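Local coordinates for protein cocosin 1 acidic chain (Cocos nucifera, PDB 5WPW) that serves as a seed storage protein of coconut, a hexameric 11S globulin that acts as a nutrient reservoir and is a potential food allergen, at residues 2-8 and 32-36; 264-270 and 412-416; 296-302 and 348-354; 315-320 and 354-359; 374-378 and 407-411. The protein carries 2 engineered substitutions. All coordinates share one frame; numbering follows the deposited sequence.

Contact 1 (2-8 and 32-36); sequences ECRIERL and EQFRC
Cys-3 and Cys-36 bring the irregular N-terminal segment 2-8 up to helix 32-36, their CA atoms 4.7 Å apart, and the chain then runs past the helix until Leu-8 stands opposite Gln-33. An intrachain disulfide fixes this meeting in the N-terminal, acidic part of the 11S globulin, tying the chain terminus to the short helix that precedes strand 40-46. The bond joins Cys-3 SG to Cys-36 SG at 2.0 Å with a chi3 of 100°. On the helix side, SG of Cys-36 lies trans to its own backbone N (chi1 168°), which swings the sulfur out to Cys-3. Beside this link the bent chain of Glu-2 reaches over Arg-35. Its OE2 sits above one face of the guanidinium, offset toward the rim, 3.1 Å from Arg-35 NE; standing out of the plane, it makes a salt bridge of charges alone, with no N-H aimed at the oxygen. The methylene CG of Glu-2 also rests on CG of Glu-32, 3.7 Å away. Arg-4 forms a salt bridge with Asp-150 of the second subunit, on which Cys-3 also packs. At the far end Leu-8 is bonded through its backbone to Val-330 of strand 329-336. OE1 of the extended Gln-33 accepts a hydrogen bond from Asn-9 N and brushes Leu-8, 3.1 Å from CD2 and 3.2 Å from CA.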
# COMPACT_ATOMS: atom_id res chain seq x y z
N GLU A 2 21.93 -23.36 9.11
CA GLU A 2 21.94 -24.81 8.98
C GLU A 2 21.38 -25.29 7.65
O GLU A 2 21.06 -26.48 7.52
CB GLU A 2 21.14 -25.46 10.11
CG GLU A 2 21.85 -25.56 11.45
CD GLU A 2 21.72 -24.30 12.28
OE1 GLU A 2 21.39 -23.24 11.70
OE2 GLU A 2 21.94 -24.36 13.51
N CYS A 3 21.22 -24.41 6.66
CA CYS A 3 20.57 -24.85 5.43
C CYS A 3 21.53 -25.55 4.47
O CYS A 3 21.11 -25.92 3.37
CB CYS A 3 19.87 -23.68 4.74
SG CYS A 3 18.30 -23.20 5.52
N ARG A 4 22.78 -25.76 4.87
CA ARG A 4 23.65 -26.69 4.15
C ARG A 4 23.45 -28.09 4.73
O ARG A 4 24.29 -28.65 5.46
CB ARG A 4 25.10 -26.24 4.20
CG ARG A 4 25.39 -24.97 3.40
CD ARG A 4 26.39 -24.06 4.11
NE ARG A 4 26.32 -22.66 3.69
CZ ARG A 4 26.64 -21.63 4.49
NH1 ARG A 4 26.56 -20.38 4.06
NH2 ARG A 4 27.02 -21.88 5.74
N ILE A 5 22.31 -28.66 4.41
CA ILE A 5 21.91 -29.96 4.93
C ILE A 5 22.43 -31.03 3.99
O ILE A 5 22.15 -31.00 2.78
CB ILE A 5 20.39 -30.06 5.09
CG1 ILE A 5 19.82 -28.76 5.66
CG2 ILE A 5 20.03 -31.23 5.98
CD1 ILE A 5 19.35 -27.82 4.58
N GLU A 6 23.18 -31.98 4.53
CA GLU A 6 23.65 -33.11 3.73
C GLU A 6 22.48 -34.01 3.33
O GLU A 6 22.34 -34.35 2.15
CB GLU A 6 24.72 -33.89 4.50
CG GLU A 6 25.43 -34.98 3.69
CD GLU A 6 26.03 -34.46 2.40
OE1 GLU A 6 25.29 -34.40 1.39
OE2 GLU A 6 27.25 -34.14 2.37
N ARG A 7 21.63 -34.39 4.29
CA ARG A 7 20.48 -35.26 4.06
C ARG A 7 19.26 -34.75 4.81
O ARG A 7 19.37 -34.18 5.90
CB ARG A 7 20.74 -36.71 4.53
CG ARG A 7 21.80 -37.47 3.76
CD ARG A 7 21.57 -37.41 2.27
NE ARG A 7 22.56 -36.57 1.61
CZ ARG A 7 22.77 -36.53 0.30
NH1 ARG A 7 23.70 -35.73 -0.20
NH2 ARG A 7 22.06 -37.31 -0.51
N LEU A 8 18.09 -35.00 4.24
CA LEU A 8 16.83 -34.84 4.95
C LEU A 8 16.34 -36.18 5.47
O LEU A 8 16.72 -37.25 4.98
CB LEU A 8 15.76 -34.20 4.06
CG LEU A 8 16.13 -32.90 3.35
CD1 LEU A 8 15.12 -32.59 2.26
CD2 LEU A 8 16.20 -31.75 4.36
N GLU A 32 18.45 -29.76 12.65
CA GLU A 32 18.97 -28.89 11.60
C GLU A 32 17.88 -28.47 10.62
O GLU A 32 17.86 -27.33 10.14
CB GLU A 32 20.10 -29.59 10.83
CG GLU A 32 21.51 -29.24 11.28
CD GLU A 32 22.57 -29.96 10.45
OE1 GLU A 32 22.34 -30.16 9.24
OE2 GLU A 32 23.62 -30.33 11.02
N GLN A 33 16.96 -29.38 10.30
CA GLN A 33 15.94 -29.09 9.31
C GLN A 33 14.94 -28.05 9.81
O GLN A 33 14.51 -27.17 9.05
CB GLN A 33 15.26 -30.39 8.91
CG GLN A 33 16.29 -31.46 8.67
CD GLN A 33 15.70 -32.78 8.28
OE1 GLN A 33 15.34 -32.99 7.12
NE2 GLN A 33 15.61 -33.70 9.23
N PHE A 34 14.56 -28.14 11.09
CA PHE A 34 13.74 -27.11 11.72
C PHE A 34 14.51 -25.81 11.84
O PHE A 34 13.95 -24.72 11.63
CB PHE A 34 13.29 -27.58 13.10
CG PHE A 34 12.03 -28.36 13.07
CD1 PHE A 34 10.84 -27.74 12.76
CD2 PHE A 34 12.03 -29.71 13.35
CE1 PHE A 34 9.67 -28.46 12.72
CE2 PHE A 34 10.87 -30.42 13.31
CZ PHE A 34 9.69 -29.80 13.00
N ARG A 35 15.79 -25.89 12.19
CA ARG A 35 16.60 -24.69 12.24
C ARG A 35 16.80 -24.09 10.84
O ARG A 35 16.85 -22.87 10.70
CB ARG A 35 17.95 -24.99 12.91
CG ARG A 35 17.89 -24.87 14.45
CD ARG A 35 19.28 -24.91 15.08
NE ARG A 35 19.92 -26.21 14.92
CZ ARG A 35 20.83 -26.72 15.75
NH1 ARG A 35 21.22 -26.03 16.82
NH2 ARG A 35 21.35 -27.92 15.51
N CYS A 36 16.88 -24.92 9.80
CA CYS A 36 16.97 -24.34 8.47
C CYS A 36 15.66 -23.68 8.08
O CYS A 36 15.66 -22.59 7.50
CB CYS A 36 17.36 -25.41 7.44
SG CYS A 36 17.16 -24.88 5.68

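Contact 2 (264-270 and 412-416); sequences NPRGGRI and AIFTP
Ile-413, with most surface buried here, presses both branches of its side chain onto segment 264-270. CG2 comes down on the bare backbone of Gly-267, 3.3 Å from its carbonyl C, where no side chain stands between them. The other branch runs the opposite way to the side chain of Ile-270: CD1 of Ile-413 is 3.8 Å from CG1 of Ile-270. Ala-412 adds its CB to the end of Ile-270. The contact packs strand 268-273 of one sheet of the C-terminal cupin barrel against strand 413-414 of the other. Next to this hydrophobic patch segment 264-270 turns back on itself in a classic beta bulge, Gly-267 and Gly-268 both facing Asn-264, whose carbonyl O accepts from both glycine N atoms. The hairpin starts with an Asx turn: OD1 of Asn-264 takes the N-H of Arg-266 at 3.0 Å, in the carbonyl plane. Thr-415 packs against this turn. Its CG2 methyl is trans to the carbonyl carbon and beside the backbone N, and lies over the flat face of the Asn-264 amide, 3.2 Å from OD1 and 3.3 Å from ND2, the two side chains crossing at about a right angle. Ile-413 O is buried here without a polar partner. Asn-264 and Pro-265 also pack on Phe-86 and Gln-84 of the third subunit.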
# COMPACT_ATOMS: atom_id res chain seq x y z
N ASN A 264 -8.17 -33.53 -10.64
CA ASN A 264 -8.28 -34.52 -11.71
C ASN A 264 -8.95 -35.75 -11.11
O ASN A 264 -8.42 -36.33 -10.15
CB ASN A 264 -6.88 -34.84 -12.26
CG ASN A 264 -6.90 -35.90 -13.36
OD1 ASN A 264 -7.63 -36.89 -13.27
ND2 ASN A 264 -6.08 -35.70 -14.37
N PRO A 265 -10.10 -36.20 -11.65
CA PRO A 265 -10.86 -37.27 -10.97
C PRO A 265 -10.11 -38.57 -10.78
O PRO A 265 -10.49 -39.35 -9.90
CB PRO A 265 -12.09 -37.46 -11.88
CG PRO A 265 -11.68 -36.95 -13.19
CD PRO A 265 -10.73 -35.81 -12.92
N ARG A 266 -9.06 -38.84 -11.55
CA ARG A 266 -8.26 -40.03 -11.31
C ARG A 266 -6.88 -39.72 -10.73
O ARG A 266 -6.02 -40.60 -10.70
CB ARG A 266 -8.14 -40.86 -12.59
CG ARG A 266 -9.29 -41.84 -12.78
CD ARG A 266 -9.13 -43.05 -11.85
NE ARG A 266 -10.39 -43.74 -11.56
CZ ARG A 266 -11.09 -43.57 -10.45
NH1 ARG A 266 -10.67 -42.73 -9.50
NH2 ARG A 266 -12.23 -44.24 -10.27
N GLY A 267 -6.64 -38.50 -10.26
CA GLY A 267 -5.33 -38.22 -9.71
C GLY A 267 -5.37 -37.65 -8.31
O GLY A 267 -4.49 -37.96 -7.50
N GLY A 268 -6.36 -36.82 -8.02
CA GLY A 268 -6.45 -36.19 -6.71
C GLY A 268 -6.76 -34.71 -6.82
O GLY A 268 -7.32 -34.23 -7.82
N ARG A 269 -6.41 -33.96 -5.77
CA ARG A 269 -6.78 -32.56 -5.70
C ARG A 269 -5.75 -31.80 -4.88
O ARG A 269 -5.02 -32.38 -4.08
CB ARG A 269 -8.18 -32.39 -5.11
CG ARG A 269 -8.42 -33.21 -3.84
CD ARG A 269 -9.75 -32.91 -3.20
NE ARG A 269 -10.07 -33.82 -2.09
CZ ARG A 269 -9.70 -33.62 -0.83
NH1 ARG A 269 -9.00 -32.54 -0.51
NH2 ARG A 269 -10.05 -34.49 0.11
N ILE A 270 -5.70 -30.49 -5.11
CA ILE A 270 -4.90 -29.56 -4.31
C ILE A 270 -5.74 -28.35 -3.96
O ILE A 270 -6.48 -27.83 -4.81
CB ILE A 270 -3.63 -29.09 -5.03
CG1 ILE A 270 -2.81 -30.27 -5.55
CG2 ILE A 270 -2.80 -28.19 -4.11
CD1 ILE A 270 -1.60 -29.82 -6.32
N ALA A 412 -0.76 -29.89 -12.03
CA ALA A 412 0.29 -30.45 -11.17
C ALA A 412 0.02 -31.90 -10.75
O ALA A 412 0.97 -32.59 -10.36
CB ALA A 412 0.47 -29.58 -9.93
N ILE A 413 -1.22 -32.36 -10.83
CA ILE A 413 -1.58 -33.72 -10.43
C ILE A 413 -1.53 -34.59 -11.67
O ILE A 413 -2.40 -34.49 -12.55
CB ILE A 413 -2.97 -33.78 -9.77
CG1 ILE A 413 -3.02 -32.91 -8.52
CG2 ILE A 413 -3.34 -35.24 -9.41
CD1 ILE A 413 -2.78 -33.69 -7.23
N PHE A 414 -0.52 -35.45 -11.75
CA PHE A 414 -0.26 -36.28 -12.91
C PHE A 414 -0.90 -37.65 -12.68
O PHE A 414 -0.53 -38.37 -11.75
CB PHE A 414 1.25 -36.44 -13.12
CG PHE A 414 1.91 -35.25 -13.75
CD1 PHE A 414 1.17 -34.15 -14.18
CD2 PHE A 414 3.28 -35.23 -13.91
CE1 PHE A 414 1.80 -33.06 -14.76
CE2 PHE A 414 3.92 -34.13 -14.49
CZ PHE A 414 3.19 -33.06 -14.92
N THR A 415 -1.88 -37.99 -13.51
CA THR A 415 -2.54 -39.28 -13.34
C THR A 415 -1.62 -40.41 -13.80
O THR A 415 -0.99 -40.30 -14.86
CB THR A 415 -3.86 -39.32 -14.11
OG1 THR A 415 -3.70 -38.69 -15.39
CG2 THR A 415 -4.92 -38.59 -13.33
N PRO A 416 -1.53 -41.51 -13.04
CA PRO A 416 -0.61 -42.65 -13.19
C PRO A 416 -0.45 -43.16 -14.62
O PRO A 416 -1.44 -43.28 -15.34
CB PRO A 416 -1.25 -43.74 -12.30
CG PRO A 416 -2.62 -43.24 -11.95
CD PRO A 416 -2.52 -41.75 -11.97

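Contact 3 (296-302 and 348-354); sequences NAMVSPH and AMLERAG
Met-349 lies over one face of the His-302 imidazole, its CG 3.9 Å from the ring centroid and 30° off the normal, a CH-pi contact. The methyl continues to the ring's far end, CE 3.1 Å from NE2, while the sulfur sits obliquely. At the ring edge, ND1 donates to Ser-300 O of its own strand (2.8 Å), nearly straight and in the ring plane, which probably fixes the ring's rotation. The guanidinium of Arg-352 has Asn-296 O near its plane at the edge, not hydrogen-bonded. Strands 298-302 and 348-354 of the C-terminal cupin barrel run antiparallel, axes 4.7 Å apart. Five backbone bonds join the two segments, two of them from Asn-296 and Ala-297 just ahead of the first strand, and two forming the reciprocal pair of His-302 and Met-349. Between Val-299 and His-302 a beta bulge shifts the register by one residue. Val-299, His-302, Met-349 and Glu-351 lie on one face, toward the barrel interior, where Met-311 touches both Met-349 and Glu-351; CG2 of Val-299 runs alongside Glu-351 OE1 at 3.5 Å. On the other face Met-298 crosses Arg-352, CG to CG 3.6 Å, and its CE reaches CG of Leu-350 at 3.9 Å. Leu-187 of the second subunit packs on all three.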
# COMPACT_ATOMS: atom_id res chain seq x y z
N ASN A 296 -1.63 -44.29 -6.75
CA ASN A 296 -0.50 -44.25 -7.68
C ASN A 296 -0.31 -42.91 -8.40
O ASN A 296 0.52 -42.82 -9.33
CB ASN A 296 -0.61 -45.37 -8.72
CG ASN A 296 -0.61 -46.73 -8.09
OD1 ASN A 296 -1.51 -47.54 -8.33
ND2 ASN A 296 0.38 -47.00 -7.27
N ALA A 297 -1.02 -41.85 -8.02
CA ALA A 297 -0.85 -40.59 -8.72
C ALA A 297 0.42 -39.86 -8.27
O ALA A 297 1.09 -40.23 -7.30
CB ALA A 297 -2.06 -39.68 -8.52
N MET A 298 0.72 -38.79 -8.98
CA MET A 298 1.94 -38.03 -8.79
C MET A 298 1.64 -36.55 -8.66
O MET A 298 0.71 -36.03 -9.30
CB MET A 298 2.88 -38.24 -9.98
CG MET A 298 3.55 -39.58 -10.00
SD MET A 298 5.13 -39.44 -10.84
CE MET A 298 5.63 -37.83 -10.21
N VAL A 299 2.43 -35.88 -7.83
CA VAL A 299 2.60 -34.44 -7.92
C VAL A 299 3.81 -34.18 -8.81
O VAL A 299 4.90 -34.69 -8.54
CB VAL A 299 2.76 -33.80 -6.54
CG1 VAL A 299 2.78 -32.28 -6.68
CG2 VAL A 299 1.61 -34.19 -5.63
N SER A 300 3.60 -33.40 -9.86
CA SER A 300 4.65 -33.01 -10.79
C SER A 300 5.89 -32.53 -10.05
O SER A 300 5.77 -31.86 -9.01
CB SER A 300 4.11 -31.90 -11.70
OG SER A 300 5.01 -31.55 -12.75
N PRO A 301 7.09 -32.88 -10.51
CA PRO A 301 8.31 -32.30 -9.95
C PRO A 301 8.23 -30.78 -9.93
O PRO A 301 7.79 -30.15 -10.89
CB PRO A 301 9.42 -32.79 -10.89
CG PRO A 301 8.87 -34.01 -11.51
CD PRO A 301 7.38 -33.83 -11.60
N HIS A 302 8.60 -30.19 -8.80
CA HIS A 302 8.47 -28.76 -8.61
C HIS A 302 9.49 -28.31 -7.59
O HIS A 302 10.04 -29.12 -6.83
CB HIS A 302 7.05 -28.35 -8.17
CG HIS A 302 6.62 -28.96 -6.86
ND1 HIS A 302 6.20 -30.28 -6.76
CD2 HIS A 302 6.52 -28.44 -5.62
CE1 HIS A 302 5.90 -30.54 -5.50
NE2 HIS A 302 6.07 -29.44 -4.79
N ALA A 348 14.11 -29.15 -5.32
CA ALA A 348 13.15 -29.75 -6.23
C ALA A 348 12.60 -31.01 -5.59
O ALA A 348 13.35 -31.77 -4.96
CB ALA A 348 13.79 -30.07 -7.58
N MET A 349 11.31 -31.24 -5.73
CA MET A 349 10.72 -32.41 -5.11
C MET A 349 9.61 -33.01 -5.96
O MET A 349 8.98 -32.35 -6.79
CB MET A 349 10.19 -32.07 -3.72
CG MET A 349 8.87 -31.39 -3.72
SD MET A 349 8.08 -32.04 -2.24
CE MET A 349 6.65 -30.98 -2.14
N LEU A 350 9.36 -34.28 -5.66
CA LEU A 350 8.52 -35.16 -6.45
C LEU A 350 7.84 -36.11 -5.46
O LEU A 350 8.50 -36.58 -4.53
CB LEU A 350 9.40 -35.91 -7.45
CG LEU A 350 8.96 -37.06 -8.33
CD1 LEU A 350 9.90 -37.09 -9.55
CD2 LEU A 350 9.02 -38.37 -7.56
N GLU A 351 6.54 -36.36 -5.65
CA GLU A 351 5.79 -37.27 -4.78
C GLU A 351 4.92 -38.22 -5.61
O GLU A 351 4.30 -37.82 -6.59
CB GLU A 351 4.88 -36.51 -3.82
CG GLU A 351 5.64 -35.71 -2.80
CD GLU A 351 4.90 -34.48 -2.38
OE1 GLU A 351 3.78 -34.25 -2.89
OE2 GLU A 351 5.43 -33.75 -1.52
N ARG A 352 4.85 -39.48 -5.17
CA ARG A 352 4.00 -40.48 -5.79
C ARG A 352 3.28 -41.27 -4.71
O ARG A 352 3.92 -41.84 -3.82
CB ARG A 352 4.80 -41.41 -6.70
CG ARG A 352 3.93 -42.27 -7.59
CD ARG A 352 4.38 -43.71 -7.55
NE ARG A 352 5.43 -43.97 -8.53
CZ ARG A 352 5.19 -44.18 -9.83
NH1 ARG A 352 3.95 -44.16 -10.29
NH2 ARG A 352 6.20 -44.42 -10.66
N ALA A 353 1.95 -41.29 -4.78
CA ALA A 353 1.17 -42.06 -3.82
C ALA A 353 1.36 -43.55 -4.08
O ALA A 353 1.57 -43.99 -5.22
CB ALA A 353 -0.31 -41.69 -3.92
N GLY A 354 1.28 -44.34 -3.01
CA GLY A 354 1.18 -45.78 -3.13
C GLY A 354 -0.22 -46.19 -3.54
O GLY A 354 -1.08 -45.36 -3.87

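Contact 4 (315-320 and 354-359); sequences GGRGRV and GSEGFQ. Engineered in segment 354-359: Glu-356 (natural residue Ala).
Phe-358 lays one ring face flat against the backbone of Gly-318: the CA of that glycine sits 3.5 Å from the ring centroid, only 7° off the normal, a CH-pi contact over the centre. CG lies trans to the backbone N (chi1 -174°), which carries the ring across strand 317-320, and CE2 goes on to meet CG2 of Val-320 at 4.2 Å. The amide of Gln-359 curls back over Gly-315, with OE1 3.3 Å from its CA. On the solvent side the extended Arg-317 is crossed by Glu-356, an engineered residue, with OE2 3.7 Å from CG of Arg-317; the charged ends are too far apart for a salt bridge, and the guanidinium pairs instead with Glu-334. Three backbone hydrogen bonds secure the crossing: Gln-359 N to Gly-315 O, Arg-317 N to Gly-357 O, and Gly-354 N to Arg-317 O. The chain turns a corner in both segments, in the second through a type I turn from Gly-354 to Gly-357, and so passes between the sheets of the cupin barrel. Gly-318 is bonded through its backbone to Leu-335 of strand 329-336, and Phe-358 likewise to Leu-293 of strand 287-293; the Phe-358 side chain also touches Leu-335 and Ala-353.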
# COMPACT_ATOMS: atom_id res chain seq x y z
N GLY A 315 -2.38 -39.22 6.18
CA GLY A 315 -2.98 -40.50 5.82
C GLY A 315 -2.30 -41.09 4.61
O GLY A 315 -1.55 -40.42 3.89
N GLY A 316 -2.55 -42.38 4.41
CA GLY A 316 -1.95 -43.00 3.26
C GLY A 316 -0.45 -43.18 3.39
O GLY A 316 0.13 -43.15 4.47
N ARG A 317 0.18 -43.36 2.23
CA ARG A 317 1.60 -43.64 2.11
C ARG A 317 2.06 -43.15 0.76
O ARG A 317 1.33 -43.30 -0.23
CB ARG A 317 1.92 -45.15 2.20
CG ARG A 317 1.68 -45.79 3.55
CD ARG A 317 1.84 -47.31 3.46
NE ARG A 317 1.75 -47.92 4.78
CZ ARG A 317 2.72 -47.89 5.68
NH1 ARG A 317 3.88 -47.30 5.40
NH2 ARG A 317 2.55 -48.47 6.87
N GLY A 318 3.26 -42.58 0.70
CA GLY A 318 3.77 -42.14 -0.58
C GLY A 318 5.28 -42.03 -0.60
O GLY A 318 5.93 -41.94 0.44
N ARG A 319 5.82 -42.05 -1.81
CA ARG A 319 7.24 -41.85 -2.05
C ARG A 319 7.50 -40.38 -2.31
O ARG A 319 6.87 -39.78 -3.19
CB ARG A 319 7.70 -42.66 -3.27
CG ARG A 319 9.19 -42.77 -3.41
CD ARG A 319 9.69 -43.84 -2.46
NE ARG A 319 11.14 -43.93 -2.39
CZ ARG A 319 11.78 -44.72 -1.53
NH1 ARG A 319 11.08 -45.46 -0.68
NH2 ARG A 319 13.11 -44.76 -1.52
N VAL A 320 8.43 -39.79 -1.56
CA VAL A 320 8.91 -38.43 -1.80
C VAL A 320 10.38 -38.49 -2.17
O VAL A 320 11.18 -39.13 -1.47
CB VAL A 320 8.70 -37.52 -0.58
CG1 VAL A 320 9.06 -36.06 -0.93
CG2 VAL A 320 7.29 -37.62 -0.08
N GLY A 354 1.28 -44.34 -3.01
CA GLY A 354 1.18 -45.78 -3.13
C GLY A 354 -0.22 -46.19 -3.54
O GLY A 354 -1.08 -45.36 -3.87
N SER A 355 -0.47 -47.50 -3.49
CA SER A 355 -1.76 -48.05 -3.90
C SER A 355 -2.90 -47.57 -3.02
O SER A 355 -4.06 -47.66 -3.43
CB SER A 355 -1.71 -49.59 -3.86
OG SER A 355 -1.14 -50.07 -2.64
N GLU A 356 -2.59 -47.05 -1.84
CA GLU A 356 -3.55 -46.61 -0.84
C GLU A 356 -3.92 -45.13 -0.96
O GLU A 356 -4.83 -44.67 -0.25
CB GLU A 356 -2.95 -46.89 0.55
CG GLU A 356 -3.89 -46.75 1.73
CD GLU A 356 -3.13 -46.67 3.03
OE1 GLU A 356 -3.77 -46.52 4.10
OE2 GLU A 356 -1.88 -46.74 2.98
N GLY A 357 -3.28 -44.39 -1.84
CA GLY A 357 -3.41 -42.94 -1.79
C GLY A 357 -2.44 -42.39 -0.77
O GLY A 357 -1.72 -43.11 -0.08
N PHE A 358 -2.43 -41.05 -0.68
CA PHE A 358 -1.40 -40.34 0.06
C PHE A 358 -1.95 -38.94 0.28
O PHE A 358 -2.22 -38.25 -0.70
CB PHE A 358 -0.10 -40.30 -0.76
CG PHE A 358 1.09 -39.70 -0.04
CD1 PHE A 358 1.34 -39.97 1.29
CD2 PHE A 358 2.01 -38.93 -0.74
CE1 PHE A 358 2.46 -39.46 1.92
CE2 PHE A 358 3.12 -38.39 -0.10
CZ PHE A 358 3.34 -38.66 1.23
N GLN A 359 -2.15 -38.54 1.55
CA GLN A 359 -2.72 -37.23 1.89
C GLN A 359 -1.78 -36.44 2.79
O GLN A 359 -1.21 -36.98 3.74
CB GLN A 359 -4.07 -37.34 2.61
CG GLN A 359 -5.11 -38.17 1.87
CD GLN A 359 -5.24 -39.56 2.47
OE1 GLN A 359 -5.35 -39.72 3.68
NE2 GLN A 359 -5.20 -40.58 1.62

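Contact 5 (374-378 and 407-411); sequences IVGKT and RGDEV. Engineered in segment 374-378: Ile-374 (natural residue Val).
Lys-377 runs its side chain along the loop 407-411, touching one carbonyl after another. CB lies 3.4 Å from Gly-408 O, and CG is 3.6 Å from Glu-410 O, the same oxygen that accepts the backbone N-H of Lys-377 at 2.9 Å. The chain bends at chi2, chi3 and chi4 to follow that surface, bringing CE against Asp-409 O at 3.5 Å and CG1 of Val-411 at 4.0 Å. At the tip, NZ leaves the loop for the third subunit, where it makes a weak hydrogen bond to Glu-81 O and a long, weak ion pair with Glu-103. The carbonyls it follows belong to a type I beta turn from Arg-407 to Glu-410, closed by Glu-410 N to Arg-407 O. Gly-376 faces the turn, its CA making a C-H...O contact of 3.4 Å with Arg-407 O. A water donates to Val-375 O at 2.7 Å and weakly to Val-411 O, bridging the loops that precede helix 386-393 and follow helix 397-405 in the C-terminal cupin region. NH1 of Arg-407 forms a salt bridge with OE2 of Glu-410 (3.2 Å), while its NE donates to Ala-191 O of the second subunit.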
# COMPACT_ATOMS: atom_id res chain seq x y z
N ILE A 374 8.38 -28.36 -13.07
CA ILE A 374 9.42 -28.63 -14.07
C ILE A 374 8.81 -29.08 -15.39
O ILE A 374 9.24 -28.61 -16.44
CB ILE A 374 10.42 -29.66 -13.52
CG1 ILE A 374 11.07 -29.13 -12.24
CG2 ILE A 374 11.52 -29.95 -14.51
CD1 ILE A 374 12.12 -30.03 -11.63
N VAL A 375 7.82 -29.97 -15.33
CA VAL A 375 7.03 -30.42 -16.46
C VAL A 375 5.57 -30.13 -16.19
O VAL A 375 5.13 -30.07 -15.04
CB VAL A 375 7.23 -31.92 -16.75
CG1 VAL A 375 8.48 -32.12 -17.58
CG2 VAL A 375 7.29 -32.71 -15.45
N GLY A 376 4.80 -29.96 -17.26
CA GLY A 376 3.38 -29.71 -17.14
C GLY A 376 2.99 -28.37 -17.75
O GLY A 376 3.82 -27.64 -18.29
N LYS A 377 1.70 -28.06 -17.62
CA LYS A 377 1.14 -26.96 -18.40
C LYS A 377 1.70 -25.60 -17.98
O LYS A 377 1.79 -24.68 -18.81
CB LYS A 377 -0.39 -26.98 -18.30
CG LYS A 377 -0.98 -26.50 -17.00
CD LYS A 377 -2.33 -25.84 -17.27
CE LYS A 377 -3.35 -26.86 -17.75
NZ LYS A 377 -4.36 -26.28 -18.70
N THR A 378 2.13 -25.45 -16.73
CA THR A 378 2.61 -24.16 -16.24
C THR A 378 4.09 -24.19 -15.88
O THR A 378 4.53 -23.49 -14.97
CB THR A 378 1.80 -23.71 -15.02
OG1 THR A 378 1.90 -24.69 -13.99
CG2 THR A 378 0.34 -23.52 -15.37
N ARG A 407 3.57 -34.15 -21.17
CA ARG A 407 2.71 -33.73 -20.07
C ARG A 407 2.26 -32.28 -20.20
O ARG A 407 1.70 -31.72 -19.24
CB ARG A 407 3.43 -33.90 -18.74
CG ARG A 407 3.76 -35.31 -18.40
CD ARG A 407 2.60 -35.97 -17.74
NE ARG A 407 3.07 -36.91 -16.75
CZ ARG A 407 2.40 -37.98 -16.37
NH1 ARG A 407 1.23 -38.24 -16.91
NH2 ARG A 407 2.90 -38.79 -15.45
N GLY A 408 2.51 -31.64 -21.34
CA GLY A 408 2.38 -30.20 -21.46
C GLY A 408 0.98 -29.68 -21.26
O GLY A 408 0.80 -28.47 -21.10
N ASP A 409 -0.02 -30.55 -21.27
CA ASP A 409 -1.41 -30.18 -21.06
C ASP A 409 -1.85 -30.34 -19.62
O ASP A 409 -2.97 -29.94 -19.29
CB ASP A 409 -2.33 -31.04 -21.94
CG ASP A 409 -2.55 -30.45 -23.31
OD1 ASP A 409 -2.21 -29.26 -23.50
OD2 ASP A 409 -3.06 -31.17 -24.19
N GLU A 410 -1.02 -30.93 -18.76
CA GLU A 410 -1.46 -31.43 -17.47
C GLU A 410 -1.13 -30.48 -16.34
O GLU A 410 -0.04 -29.91 -16.30
CB GLU A 410 -0.85 -32.80 -17.18
CG GLU A 410 -1.70 -33.91 -17.76
CD GLU A 410 -1.03 -35.26 -17.76
OE1 GLU A 410 -0.65 -35.71 -18.86
OE2 GLU A 410 -0.91 -35.86 -16.68
N VAL A 411 -2.09 -30.33 -15.42
CA VAL A 411 -1.95 -29.63 -14.14
C VAL A 411 -0.96 -30.38 -13.26
O VAL A 411 -0.40 -31.40 -13.66
CB VAL A 411 -3.31 -29.49 -13.45
CG1 VAL A 411 -4.25 -28.67 -14.28
CG2 VAL A 411 -3.94 -30.89 -13.17
O HOH W 1 2.70 -30.26 -13.88

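Overall arrangement
Contacts 2 to 5 gather in the C-terminal cupin unit, whereas contact 1 involves the N-terminal end of the chain, its centre about 22 Å from that of contact 3. Contact 3 is the most buried, held by regular strand pairing; contact 4 continues from it through the shared Gly-354, where the chain corners and ring-on-backbone packing joins the strand bonds. Strand 413-414 of contact 2 pairs with strand 298-304 of contact 3, so contact 2 packs that sheet against strand 268-273 of the other. Contact 5, farthest from the chain centre, relies on loop carbonyls and a water, and meets the second and the third subunit. Contact 1 alone is covalently closed.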